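Local atomic coordinates of alternansucrase (Leuconostoc mesenteroides, PDB entry 6HVG), a protein that joins a family 70 glycoside hydrolase region, built on a TIM-type barrel, to arrays of short beta-hairpin repeats of the choline-binding clan. Residues G183-V188 against N205-N210; L255-Q260 against G268-N273; R276-P281 against N285-T290; N696-M701 against L999-L1004; F777-L782 against Q1053-S1058. All blocks are in the same frame, centred on the assembly; numbering follows the deposited sequence.

How the contacts relate
From the N terminus, three contacts come in series within the hairpin repeats. Contact 1 closes a loop of 16 residues, from the first strand of one hairpin to the first strand of the next. Contacts 2 and 3 follow about 27 and 33 Å away, centre to centre. They close shorter loops and touch each other, since strands 268-270 and 277-279 are neighbours in one sheet. The last two lie in the family 70 region and close loops of 297 and 270 residues. They cross, because 777-782 falls between the segments of contact 4 and 999-1004 between those of contact 5. Contact 4 ties a barrel loop to the antiparallel beta domain, contact 5 a helix to a loop after a barrel strand.

Contact 1. Residues G183-V188 against N205-N210; sequences GSFRDV and NVDIVN
Phe185 lays its ring against the side chain of Asp207, with CD2 of Phe185 3.5 Å from OD2 of Asp207 and the ring and carboxylate planes only 11° apart. The two side chains run antiparallel alongside one another. Asp207 CB sits 3.9 Å from the centroid of the Phe185 ring in a CH-pi contact near the outer end, while OD2 lies over the face closer to CG. Holding CG anti to the backbone N (chi1 -160°) lets Asp207 lay its carboxylate flat along the ring in this way. Two residues earlier on the same strand, Asn205 adds its CB, 3.8 Å from Phe185 CZ; its amide nitrogen is bonded to Ser231. Strands 185-188 and 205-209 lie at 82° to each other, so a broad aromatic plate, rather than backbone pairing, bridges these successive hairpins. His192 connects both partners, stacking on Phe185 and hydrogen-bonding to Asp207 OD2. A carboxylate oxygen over the electron-rich face of a ring is probably unfavourable in itself; the CH-pi contact of the methylene and the hydrogen bond to His192 NE2 probably help to offset its charge.

Contact 2. Residues L255-Q260 against G268-N273; sequences LQYFNQ and GFQDVN
Tyr257 and Gln270 make the close-packed part of this contact, a flat amide stacked on a flat ring. The CG of Gln270 is 3.6 Å from the centroid of the Tyr257 ring and 20° off its normal, a CH-pi contact displaced toward the rim. Beyond it the amide lies parallel to the ring over its CD2-CE2 rim, overhanging it, with CD of Gln270 3.4 Å from CE2 of Tyr257 and the two planes only 6° apart. The bend of the glutamine chain at chi2 (58°) is what folds the amide down into this stack. On the same side of the ring, toward the CD1-CE1 rim, Val272 comes in obliquely, although the modelled separation is too short to trust. Asp271 centres an inverse gamma turn between these two partners, so both face Tyr257 while its own CB points away. That is the looser, solvent-facing side: Asp271 is exposed and pairs with Arg276. Inward, Phe279 packs on both Tyr257 and Gln270. The contact joins the end of hairpin 249-256 to the edge strand 268-270 within a choline-binding repeat. Glutamine suits its place because its methylenes serve as hydrocarbon and its amide as a polarised plate. With no hydrogen bond between the two segments, this surface contact relies on dispersion and amide-pi stacking.

Contact 3. Residues R276-P281 against N285-T290; sequences RIYFAP and NAVANT
Ala286 lies at the apolar centre, its CB 3.8 Å from Ile277 CG2 and 4.4 Å from Phe279 CE1. Ile277 CG2 in turn lies over one face of the Phe279 ring, toward its rim. Since Phe279 and Ala286 face each other as a non-hydrogen-bonded antiparallel pair, a small methyl is what fits beside a ring here. The opposite face of the hairpin carries Tyr278 and Val287, where CG2 of Val287 meets the edge of the tyrosine ring 4.0 Å from CD1. Farther out, Asn289 brings ND2 over a face of that ring, with amide and ring planes 49° apart. Its CG stands anti to the backbone N (chi1 -153°), which swings the amide over Tyr278. The OD1 of Asn289 accepts a bond from the backbone N of Val315. Two backbone bonds join the strands. Val287 N donates to Tyr278 O at 3.2 Å, and Ala280 N donates to Asn285 O at 2.9 Å as the strand runs into the turn. Asn285 starts its side chain away from the partner strand, and its OD1 bonds to Gln256 NE2. The hairpin of 277-279 and 286-293 forms the middle of a four-stranded antiparallel sheet, flanked by strand 268-270, whose Phe269 meets Tyr278 edge-to-face, and by strand 296-300.

Contact 4. Residues N696-M701 against L999-L1004; sequences NNRSNM and LISGYL
Arg698 reaches across to Ser1001 with a long side chain that spends its length on the approach and does its bonding at the tip. From CB the chain sets CG anti to the carbonyl carbon (chi1 -67°) and then runs extended through CD to NE, which carries the guanidinium toward Ser1001. NH2 is hydrogen-bonded to Gly694 O, so one side of the group is tied back to its own stretch of chain. NH1 is the atom that crosses. It makes a weak hydrogen bond to Ser1001 O at 3.3 Å, bent to 128° at the hydrogen. NH1 also hydrogen-bonds to Asn916 O. Ser1001 CB meets the guanidinium edge in its plane, 3.8 Å from NH1 and 4.0 Å from NH2. Tyr805 adds a cation-pi contact. Arginine suits this place because one flat cation can serve several backbone carbonyls at once. Ser1001 is small enough to let it in, and its N is held by Asn806 OD1. The chain turns its corner at Ser1001 and Gly1002, the latter with backbone angles (phi 149°) that glycine readily adopts. An arginine donating to several backbone carbonyls thus links a loop of the barrel to the antiparallel beta domain, consistent with domain C of family 70 enzymes.

Contact 5. Residues F777-L782 against Q1053-S1058; sequences FTFDQL and QAMPTS
Gln1053 O has two neighbours: the edge of the Phe779 ring, with CE1 3.6 Å away, and Lys1131 NZ, which hydrogen-bonds to it. The ring hydrogens carry a slight positive charge, so an aromatic edge suits a carbonyl oxygen whose main bond lies elsewhere. Over a face of the same ring comes Met1055, whose CG is 3.9 Å from the centroid of Phe779 in a CH-pi contact. Bends at chi2 (-69°) and chi3 curl the methionine back, leaving SD oblique to the ring at 4.8 Å from the Phe779 centroid, a Met-aromatic contact. The flexible, polarisable thioether is well fitted to mould itself to such a surface. Between these two, Ala1054 lies with CA 4.1 Å from Phe779 CE1, small enough to let the backbone come close, and its backbone bonds to Gly834. The helix start that carries Phe779 is closed by two bonds, Leu782 N to Thr778 O at 2.9 Å and Thr778 N to Gln781 OE1 at 2.8 Å. The contact thus sets the first turn of helix 779-793 against the loop that leads from barrel strand 1045-1047 to helix 1063-1075, while Leu782, farther along that turn, packs on helix 757-766.

Contact 1. Residues G183-V188 against N205-N210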
# COMPACT_ATOMS: atom_id res chain seq x y z
N GLY A 183 7.38 13.70 36.92
CA GLY A 183 6.28 14.44 37.52
C GLY A 183 6.70 15.39 38.62
O GLY A 183 5.94 15.67 39.53
N SER A 184 7.92 15.89 38.55
CA SER A 184 8.41 16.83 39.52
C SER A 184 9.18 17.91 38.76
O SER A 184 9.55 17.71 37.61
CB SER A 184 9.31 16.09 40.48
OG SER A 184 9.39 16.77 41.71
N PHE A 185 9.40 19.05 39.41
CA PHE A 185 10.20 20.15 38.86
C PHE A 185 11.63 20.05 39.39
O PHE A 185 11.82 19.78 40.57
CB PHE A 185 9.64 21.49 39.33
CG PHE A 185 8.70 22.16 38.36
CD1 PHE A 185 9.20 22.99 37.39
CD2 PHE A 185 7.33 22.03 38.47
CE1 PHE A 185 8.37 23.65 36.51
CE2 PHE A 185 6.49 22.69 37.60
CZ PHE A 185 7.01 23.50 36.61
N ARG A 186 12.63 20.29 38.55
CA ARG A 186 14.02 20.39 39.03
C ARG A 186 14.65 21.71 38.58
O ARG A 186 14.24 22.28 37.59
CB ARG A 186 14.84 19.20 38.55
CG ARG A 186 14.49 17.86 39.20
CD ARG A 186 14.82 17.80 40.70
NE ARG A 186 13.68 17.22 41.40
CZ ARG A 186 13.61 15.98 41.87
NH1 ARG A 186 12.50 15.58 42.46
NH2 ARG A 186 14.62 15.15 41.76
N ASP A 187 15.64 22.19 39.33
CA ASP A 187 16.31 23.45 39.02
C ASP A 187 17.71 23.19 38.49
O ASP A 187 18.57 22.76 39.23
CB ASP A 187 16.42 24.30 40.28
CG ASP A 187 15.10 24.84 40.74
OD1 ASP A 187 14.32 25.33 39.90
OD2 ASP A 187 14.85 24.83 41.96
N VAL A 188 17.93 23.48 37.22
CA VAL A 188 19.26 23.36 36.61
C VAL A 188 19.61 24.69 35.97
O VAL A 188 18.80 25.24 35.23
CB VAL A 188 19.32 22.25 35.53
CG1 VAL A 188 20.77 21.92 35.17
CG2 VAL A 188 18.60 20.99 36.01
N ASN A 205 4.64 23.39 32.39
CA ASN A 205 3.75 23.27 33.51
C ASN A 205 3.70 24.56 34.30
O ASN A 205 4.45 25.51 34.03
CB ASN A 205 4.21 22.11 34.42
CG ASN A 205 3.05 21.37 35.07
OD1 ASN A 205 1.90 21.73 34.92
ND2 ASN A 205 3.38 20.33 35.80
N VAL A 206 2.80 24.58 35.27
CA VAL A 206 2.64 25.67 36.20
C VAL A 206 3.04 25.15 37.57
O VAL A 206 2.54 24.12 38.01
CB VAL A 206 1.18 26.12 36.23
CG1 VAL A 206 1.02 27.33 37.12
CG2 VAL A 206 0.69 26.41 34.83
N ASP A 207 3.94 25.87 38.23
CA ASP A 207 4.33 25.55 39.58
C ASP A 207 3.82 26.66 40.49
O ASP A 207 3.88 27.84 40.13
CB ASP A 207 5.86 25.45 39.65
CG ASP A 207 6.36 24.65 40.86
OD1 ASP A 207 5.56 24.23 41.72
OD2 ASP A 207 7.59 24.44 40.95
N ILE A 208 3.30 26.30 41.66
CA ILE A 208 3.05 27.31 42.70
C ILE A 208 4.42 27.53 43.32
O ILE A 208 5.01 26.61 43.90
CB ILE A 208 2.02 26.86 43.76
CG1 ILE A 208 0.74 26.28 43.14
CG2 ILE A 208 1.65 28.01 44.66
CD1 ILE A 208 0.05 27.15 42.12
N VAL A 209 4.97 28.73 43.11
CA VAL A 209 6.30 29.09 43.61
C VAL A 209 6.09 30.12 44.67
O VAL A 209 5.44 31.12 44.43
CB VAL A 209 7.22 29.68 42.52
CG1 VAL A 209 8.65 29.77 43.02
CG2 VAL A 209 7.15 28.83 41.24
N ASN A 210 6.62 29.87 45.86
CA ASN A 210 6.27 30.66 47.00
C ASN A 210 4.76 30.75 46.99
O ASN A 210 4.10 29.73 46.85
CB ASN A 210 7.00 31.98 46.96
CG ASN A 210 8.53 31.79 47.01
OD1 ASN A 210 9.07 31.25 47.97
ND2 ASN A 210 9.23 32.24 45.97

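Contact 2. Residues L255-Q260 against G268-N273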
# COMPACT_ATOMS: atom_id res chain seq x y z
N LEU A 255 -13.11 36.81 24.61
CA LEU A 255 -13.55 37.10 25.97
C LEU A 255 -13.43 35.82 26.78
O LEU A 255 -13.91 34.78 26.36
CB LEU A 255 -14.98 37.60 25.97
CG LEU A 255 -15.60 38.07 27.29
CD1 LEU A 255 -14.74 39.17 27.94
CD2 LEU A 255 -17.02 38.60 27.06
N GLN A 256 -12.71 35.88 27.90
CA GLN A 256 -12.52 34.71 28.77
C GLN A 256 -12.65 35.05 30.27
O GLN A 256 -12.47 36.19 30.68
CB GLN A 256 -11.17 34.09 28.46
CG GLN A 256 -11.10 33.47 27.06
CD GLN A 256 -9.70 33.26 26.54
OE1 GLN A 256 -8.71 33.76 27.11
NE2 GLN A 256 -9.60 32.53 25.43
N TYR A 257 -13.00 34.05 31.08
CA TYR A 257 -13.12 34.26 32.54
C TYR A 257 -12.08 33.48 33.32
O TYR A 257 -11.74 32.37 32.96
CB TYR A 257 -14.49 33.89 33.05
CG TYR A 257 -14.63 34.28 34.49
CD1 TYR A 257 -14.79 35.60 34.83
CD2 TYR A 257 -14.57 33.34 35.52
CE1 TYR A 257 -14.90 36.01 36.14
CE2 TYR A 257 -14.67 33.73 36.83
CZ TYR A 257 -14.85 35.06 37.13
OH TYR A 257 -14.92 35.43 38.45
N PHE A 258 -11.56 34.05 34.39
CA PHE A 258 -10.60 33.31 35.22
C PHE A 258 -11.00 33.36 36.69
O PHE A 258 -11.37 34.40 37.22
CB PHE A 258 -9.20 33.89 35.03
CG PHE A 258 -8.60 33.58 33.69
CD1 PHE A 258 -8.74 34.45 32.62
CD2 PHE A 258 -7.88 32.44 33.50
CE1 PHE A 258 -8.21 34.15 31.37
CE2 PHE A 258 -7.32 32.13 32.25
CZ PHE A 258 -7.48 33.00 31.18
N ASN A 259 -10.90 32.23 37.38
CA ASN A 259 -11.27 32.19 38.79
C ASN A 259 -10.23 32.92 39.64
O ASN A 259 -9.17 33.32 39.16
CB ASN A 259 -11.49 30.74 39.25
CG ASN A 259 -10.22 29.96 39.45
OD1 ASN A 259 -9.11 30.47 39.36
ND2 ASN A 259 -10.38 28.68 39.73
N GLN A 260 -10.54 33.09 40.92
CA GLN A 260 -9.69 33.90 41.78
C GLN A 260 -8.28 33.34 41.95
O GLN A 260 -7.39 34.05 42.43
CB GLN A 260 -10.36 34.09 43.14
CG GLN A 260 -11.73 34.76 43.11
CD GLN A 260 -12.31 34.87 44.51
OE1 GLN A 260 -12.03 34.02 45.37
NE2 GLN A 260 -13.10 35.91 44.75
N GLY A 268 -18.72 26.06 30.87
CA GLY A 268 -19.68 26.42 31.90
C GLY A 268 -20.12 27.88 31.93
O GLY A 268 -19.45 28.76 31.41
N PHE A 269 -21.26 28.12 32.56
CA PHE A 269 -21.73 29.49 32.81
C PHE A 269 -20.98 30.10 33.98
O PHE A 269 -20.32 29.42 34.76
CB PHE A 269 -23.22 29.51 33.13
CG PHE A 269 -24.11 29.36 31.93
CD1 PHE A 269 -24.69 28.13 31.62
CD2 PHE A 269 -24.40 30.45 31.13
CE1 PHE A 269 -25.52 28.00 30.53
CE2 PHE A 269 -25.23 30.33 30.04
CZ PHE A 269 -25.78 29.10 29.73
N GLN A 270 -21.12 31.42 34.11
CA GLN A 270 -20.33 32.17 35.07
C GLN A 270 -20.92 33.54 35.24
O GLN A 270 -21.05 34.28 34.27
CB GLN A 270 -18.91 32.27 34.52
CG GLN A 270 -17.96 33.09 35.36
CD GLN A 270 -17.83 32.59 36.77
OE1 GLN A 270 -17.95 33.36 37.71
NE2 GLN A 270 -17.57 31.29 36.93
N ASP A 271 -21.27 33.90 36.48
CA ASP A 271 -21.92 35.17 36.76
C ASP A 271 -20.87 36.24 37.04
O ASP A 271 -20.46 36.44 38.18
CB ASP A 271 -22.89 35.06 37.93
CG ASP A 271 -23.94 34.02 37.70
OD1 ASP A 271 -25.07 34.36 37.29
OD2 ASP A 271 -23.62 32.83 37.91
N VAL A 272 -20.42 36.90 35.98
CA VAL A 272 -19.43 37.97 36.08
C VAL A 272 -20.13 39.23 35.68
O VAL A 272 -20.83 39.24 34.68
CB VAL A 272 -18.27 37.76 35.09
CG1 VAL A 272 -17.11 38.69 35.43
CG2 VAL A 272 -17.86 36.31 35.08
N ASN A 273 -19.89 40.29 36.42
CA ASN A 273 -20.68 41.52 36.34
C ASN A 273 -22.14 41.25 36.74
O ASN A 273 -22.40 40.37 37.56
CB ASN A 273 -20.55 42.23 34.97
CG ASN A 273 -19.11 42.57 34.60
OD1 ASN A 273 -18.23 42.71 35.46
ND2 ASN A 273 -18.86 42.69 33.31

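Contact 3. Residues R276-P281 against N285-T290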
# COMPACT_ATOMS: atom_id res chain seq x y z
N ARG A 276 -24.50 36.92 32.88
CA ARG A 276 -24.21 35.48 32.94
C ARG A 276 -23.71 34.97 31.59
O ARG A 276 -24.46 35.00 30.64
CB ARG A 276 -25.49 34.75 33.31
CG ARG A 276 -25.36 33.24 33.45
CD ARG A 276 -26.55 32.70 34.21
NE ARG A 276 -26.48 31.25 34.42
CZ ARG A 276 -25.77 30.65 35.36
NH1 ARG A 276 -25.03 31.35 36.21
NH2 ARG A 276 -25.79 29.33 35.44
N ILE A 277 -22.46 34.53 31.50
CA ILE A 277 -21.86 34.17 30.22
C ILE A 277 -21.41 32.72 30.18
O ILE A 277 -20.78 32.25 31.12
CB ILE A 277 -20.59 35.02 29.98
CG1 ILE A 277 -20.90 36.51 30.03
CG2 ILE A 277 -19.94 34.69 28.64
CD1 ILE A 277 -19.68 37.38 30.25
N TYR A 278 -21.64 32.05 29.07
CA TYR A 278 -21.17 30.69 28.93
C TYR A 278 -19.83 30.75 28.22
O TYR A 278 -19.64 31.55 27.29
CB TYR A 278 -22.15 29.85 28.12
CG TYR A 278 -21.84 28.38 28.16
CD1 TYR A 278 -21.01 27.78 27.21
CD2 TYR A 278 -22.36 27.60 29.16
CE1 TYR A 278 -20.74 26.41 27.27
CE2 TYR A 278 -22.10 26.24 29.24
CZ TYR A 278 -21.30 25.65 28.28
OH TYR A 278 -21.06 24.32 28.36
N PHE A 279 -18.91 29.90 28.66
CA PHE A 279 -17.59 29.83 28.05
C PHE A 279 -17.37 28.46 27.47
O PHE A 279 -17.70 27.46 28.10
CB PHE A 279 -16.52 30.16 29.07
CG PHE A 279 -16.61 31.55 29.60
CD1 PHE A 279 -15.95 32.57 28.96
CD2 PHE A 279 -17.39 31.84 30.72
CE1 PHE A 279 -16.05 33.86 29.42
CE2 PHE A 279 -17.49 33.14 31.19
CZ PHE A 279 -16.82 34.16 30.53
N ALA A 280 -16.79 28.42 26.27
CA ALA A 280 -16.68 27.18 25.50
C ALA A 280 -15.77 26.10 26.13
O ALA A 280 -14.83 26.43 26.86
CB ALA A 280 -16.20 27.50 24.10
N PRO A 281 -16.06 24.82 25.85
CA PRO A 281 -15.36 23.69 26.46
C PRO A 281 -13.86 23.61 26.26
O PRO A 281 -13.16 23.18 27.20
CB PRO A 281 -16.00 22.48 25.79
CG PRO A 281 -17.40 22.91 25.56
CD PRO A 281 -17.35 24.39 25.29
N ASN A 285 -13.82 30.41 25.08
CA ASN A 285 -14.33 31.68 24.54
C ASN A 285 -15.82 31.85 24.78
O ASN A 285 -16.58 30.88 24.81
CB ASN A 285 -14.04 31.74 23.04
CG ASN A 285 -12.56 31.61 22.71
OD1 ASN A 285 -11.70 31.92 23.53
ND2 ASN A 285 -12.26 31.18 21.51
N ALA A 286 -16.24 33.10 24.98
CA ALA A 286 -17.64 33.42 25.22
C ALA A 286 -18.48 33.07 24.00
O ALA A 286 -18.08 33.38 22.88
CB ALA A 286 -17.81 34.89 25.56
N VAL A 287 -19.61 32.42 24.24
CA VAL A 287 -20.51 32.01 23.18
C VAL A 287 -21.93 31.98 23.70
O VAL A 287 -22.17 31.83 24.90
CB VAL A 287 -20.18 30.62 22.64
CG1 VAL A 287 -18.87 30.64 21.88
CG2 VAL A 287 -20.14 29.59 23.78
N ALA A 288 -22.86 32.14 22.78
CA ALA A 288 -24.26 32.04 23.11
C ALA A 288 -24.55 30.60 23.56
O ALA A 288 -24.01 29.61 23.01
CB ALA A 288 -25.12 32.42 21.92
N ASN A 289 -25.40 30.48 24.56
CA ASN A 289 -25.81 29.19 25.04
C ASN A 289 -27.17 29.27 25.67
O ASN A 289 -27.67 30.36 26.02
CB ASN A 289 -24.80 28.65 26.06
CG ASN A 289 -24.75 27.14 26.12
OD1 ASN A 289 -24.97 26.45 25.12
ND2 ASN A 289 -24.48 26.60 27.30
N THR A 290 -27.80 28.11 25.80
CA THR A 290 -29.11 28.00 26.40
C THR A 290 -29.01 27.14 27.63
O THR A 290 -28.25 26.18 27.66
CB THR A 290 -30.11 27.38 25.42
OG1 THR A 290 -29.70 26.04 25.08
CG2 THR A 290 -30.18 28.23 24.14

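Contact 4. Residues N696-M701 against L999-L1004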
# COMPACT_ATOMS: atom_id res chain seq x y z
N ASN A 696 11.87 -6.50 22.82
CA ASN A 696 11.55 -7.18 24.06
C ASN A 696 10.43 -8.20 24.00
O ASN A 696 10.70 -9.39 24.06
CB ASN A 696 11.37 -6.19 25.21
CG ASN A 696 10.59 -4.99 24.79
OD1 ASN A 696 9.80 -5.04 23.84
ND2 ASN A 696 10.79 -3.89 25.49
N ASN A 697 9.19 -7.75 23.96
CA ASN A 697 8.12 -8.71 24.16
C ASN A 697 8.02 -9.55 22.92
O ASN A 697 7.67 -9.04 21.88
CB ASN A 697 6.80 -8.03 24.53
CG ASN A 697 6.86 -7.39 25.94
OD1 ASN A 697 6.27 -7.90 26.90
ND2 ASN A 697 7.60 -6.29 26.07
N ARG A 698 8.42 -10.81 23.03
CA ARG A 698 8.48 -11.73 21.90
C ARG A 698 7.76 -12.98 22.30
O ARG A 698 7.71 -13.30 23.47
CB ARG A 698 9.94 -12.03 21.62
CG ARG A 698 10.73 -10.84 21.10
CD ARG A 698 12.21 -11.18 20.90
NE ARG A 698 12.96 -10.02 20.41
CZ ARG A 698 14.24 -9.77 20.66
NH1 ARG A 698 14.98 -10.60 21.40
NH2 ARG A 698 14.81 -8.67 20.18
N SER A 699 7.17 -13.69 21.34
CA SER A 699 6.59 -14.99 21.64
C SER A 699 7.69 -16.00 22.03
O SER A 699 8.83 -15.95 21.54
CB SER A 699 5.81 -15.53 20.44
OG SER A 699 5.00 -14.53 19.87
N ASN A 700 7.37 -16.88 22.96
CA ASN A 700 8.31 -17.89 23.37
C ASN A 700 8.75 -18.82 22.24
O ASN A 700 8.02 -19.05 21.26
CB ASN A 700 7.73 -18.73 24.50
CG ASN A 700 7.79 -18.02 25.82
OD1 ASN A 700 8.21 -16.87 25.91
ND2 ASN A 700 7.35 -18.70 26.87
N MET A 701 9.97 -19.35 22.38
CA MET A 701 10.51 -20.32 21.45
C MET A 701 9.62 -21.56 21.42
O MET A 701 9.58 -22.25 20.42
CB MET A 701 11.92 -20.71 21.85
CG MET A 701 12.91 -19.56 21.95
SD MET A 701 13.20 -18.63 20.43
CE MET A 701 13.97 -19.89 19.43
N LEU A 999 25.12 -8.58 16.96
CA LEU A 999 24.88 -9.90 16.34
C LEU A 999 23.78 -10.73 17.04
O LEU A 999 23.22 -11.65 16.42
CB LEU A 999 26.19 -10.70 16.28
CG LEU A 999 27.31 -10.08 15.45
CD1 LEU A 999 28.66 -10.67 15.82
CD2 LEU A 999 27.07 -10.24 13.96
N ILE A 1000 23.46 -10.43 18.30
CA ILE A 1000 22.45 -11.22 19.01
C ILE A 1000 21.74 -10.46 20.13
O ILE A 1000 22.30 -9.56 20.76
CB ILE A 1000 23.06 -12.55 19.54
CG1 ILE A 1000 21.96 -13.49 20.04
CG2 ILE A 1000 24.06 -12.30 20.65
CD1 ILE A 1000 22.42 -14.93 20.22
N SER A 1001 20.48 -10.83 20.36
CA SER A 1001 19.70 -10.46 21.52
C SER A 1001 19.08 -11.74 22.05
O SER A 1001 17.91 -12.03 21.79
CB SER A 1001 18.61 -9.46 21.17
OG SER A 1001 19.14 -8.33 20.49
N GLY A 1002 19.88 -12.50 22.79
CA GLY A 1002 19.48 -13.81 23.32
C GLY A 1002 20.68 -14.73 23.43
O GLY A 1002 21.80 -14.26 23.68
N TYR A 1003 20.45 -16.02 23.25
CA TYR A 1003 21.55 -17.01 23.28
C TYR A 1003 21.65 -17.78 21.97
O TYR A 1003 20.63 -18.01 21.33
CB TYR A 1003 21.38 -18.02 24.43
CG TYR A 1003 22.54 -18.97 24.47
CD1 TYR A 1003 23.75 -18.58 25.01
CD2 TYR A 1003 22.46 -20.23 23.91
CE1 TYR A 1003 24.84 -19.43 25.02
CE2 TYR A 1003 23.55 -21.09 23.94
CZ TYR A 1003 24.73 -20.68 24.49
OH TYR A 1003 25.81 -21.53 24.52
N LEU A 1004 22.87 -18.16 21.58
CA LEU A 1004 23.10 -19.08 20.46
C LEU A 1004 24.33 -19.94 20.70
O LEU A 1004 25.45 -19.44 20.85
CB LEU A 1004 23.30 -18.31 19.15
CG LEU A 1004 23.58 -19.13 17.90
CD1 LEU A 1004 22.45 -20.11 17.63
CD2 LEU A 1004 23.80 -18.22 16.69

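Contact 5. Residues F777-L782 against Q1053-S1058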
# COMPACT_ATOMS: atom_id res chain seq x y z
N PHE A 777 11.83 8.78 -4.35
CA PHE A 777 13.14 9.15 -3.86
C PHE A 777 14.19 8.92 -4.94
O PHE A 777 14.08 7.99 -5.73
CB PHE A 777 13.52 8.47 -2.53
CG PHE A 777 13.43 6.99 -2.54
CD1 PHE A 777 14.49 6.23 -3.00
CD2 PHE A 777 12.31 6.36 -2.05
CE1 PHE A 777 14.43 4.86 -3.02
CE2 PHE A 777 12.24 4.99 -2.04
CZ PHE A 777 13.30 4.23 -2.53
N THR A 778 15.21 9.77 -4.94
CA THR A 778 16.28 9.70 -5.89
C THR A 778 17.31 8.68 -5.35
O THR A 778 17.29 8.29 -4.19
CB THR A 778 16.84 11.14 -6.13
OG1 THR A 778 17.15 11.29 -7.51
CG2 THR A 778 18.09 11.42 -5.32
N PHE A 779 18.20 8.22 -6.22
CA PHE A 779 19.25 7.29 -5.80
C PHE A 779 20.18 7.86 -4.74
O PHE A 779 20.58 7.13 -3.83
CB PHE A 779 20.10 6.82 -6.99
CG PHE A 779 19.61 5.54 -7.59
CD1 PHE A 779 19.77 4.33 -6.91
CD2 PHE A 779 19.00 5.54 -8.84
CE1 PHE A 779 19.35 3.14 -7.48
CE2 PHE A 779 18.56 4.35 -9.40
CZ PHE A 779 18.72 3.15 -8.71
N ASP A 780 20.55 9.14 -4.85
CA ASP A 780 21.31 9.84 -3.80
C ASP A 780 20.55 9.83 -2.48
O ASP A 780 21.14 9.63 -1.43
CB ASP A 780 21.65 11.28 -4.21
CG ASP A 780 22.29 11.34 -5.59
OD1 ASP A 780 23.05 12.29 -5.87
OD2 ASP A 780 22.03 10.42 -6.41
N GLN A 781 19.25 10.10 -2.54
CA GLN A 781 18.41 10.07 -1.36
C GLN A 781 18.45 8.69 -0.73
O GLN A 781 18.55 8.56 0.49
CB GLN A 781 16.97 10.43 -1.71
CG GLN A 781 16.63 11.92 -1.68
CD GLN A 781 15.28 12.20 -2.29
OE1 GLN A 781 15.14 12.15 -3.50
NE2 GLN A 781 14.28 12.44 -1.46
N LEU A 782 18.38 7.65 -1.56
CA LEU A 782 18.50 6.28 -1.07
C LEU A 782 19.84 6.02 -0.37
O LEU A 782 19.87 5.42 0.71
CB LEU A 782 18.33 5.30 -2.21
CG LEU A 782 18.42 3.80 -1.88
CD1 LEU A 782 17.48 3.42 -0.77
CD2 LEU A 782 18.10 3.00 -3.14
N GLN A 1053 20.03 -1.89 -4.27
CA GLN A 1053 21.37 -1.74 -4.80
C GLN A 1053 21.44 -0.43 -5.56
O GLN A 1053 20.47 -0.03 -6.19
CB GLN A 1053 21.69 -2.88 -5.76
CG GLN A 1053 21.89 -4.24 -5.10
CD GLN A 1053 22.02 -5.39 -6.09
OE1 GLN A 1053 21.50 -6.48 -5.86
NE2 GLN A 1053 22.74 -5.15 -7.19
N ALA A 1054 22.58 0.23 -5.51
CA ALA A 1054 22.85 1.36 -6.38
C ALA A 1054 23.08 0.91 -7.83
O ALA A 1054 23.34 -0.26 -8.10
CB ALA A 1054 24.07 2.11 -5.88
N MET A 1055 22.95 1.84 -8.76
CA MET A 1055 23.25 1.56 -10.16
C MET A 1055 24.76 1.34 -10.25
O MET A 1055 25.50 1.97 -9.52
CB MET A 1055 22.83 2.72 -11.06
CG MET A 1055 21.33 2.97 -11.10
SD MET A 1055 20.38 1.68 -11.91
CE MET A 1055 20.97 1.83 -13.61
N PRO A 1056 25.21 0.44 -11.15
CA PRO A 1056 26.65 0.24 -11.33
C PRO A 1056 27.39 1.53 -11.67
O PRO A 1056 27.01 2.25 -12.61
CB PRO A 1056 26.73 -0.74 -12.51
CG PRO A 1056 25.43 -1.42 -12.55
CD PRO A 1056 24.41 -0.48 -11.97
N THR A 1057 28.45 1.82 -10.93
CA THR A 1057 29.30 2.97 -11.22
C THR A 1057 30.11 2.71 -12.49
O THR A 1057 30.45 3.65 -13.20
CB THR A 1057 30.22 3.34 -10.04
OG1 THR A 1057 30.95 2.19 -9.63
CG2 THR A 1057 29.41 3.87 -8.85
N SER A 1058 30.41 1.45 -12.76
CA SER A 1058 31.12 1.05 -13.98
C SER A 1058 30.64 -0.31 -14.46
O SER A 1058 30.20 -1.13 -13.66
CB SER A 1058 32.62 0.96 -13.68
OG SER A 1058 32.88 -0.08 -12.74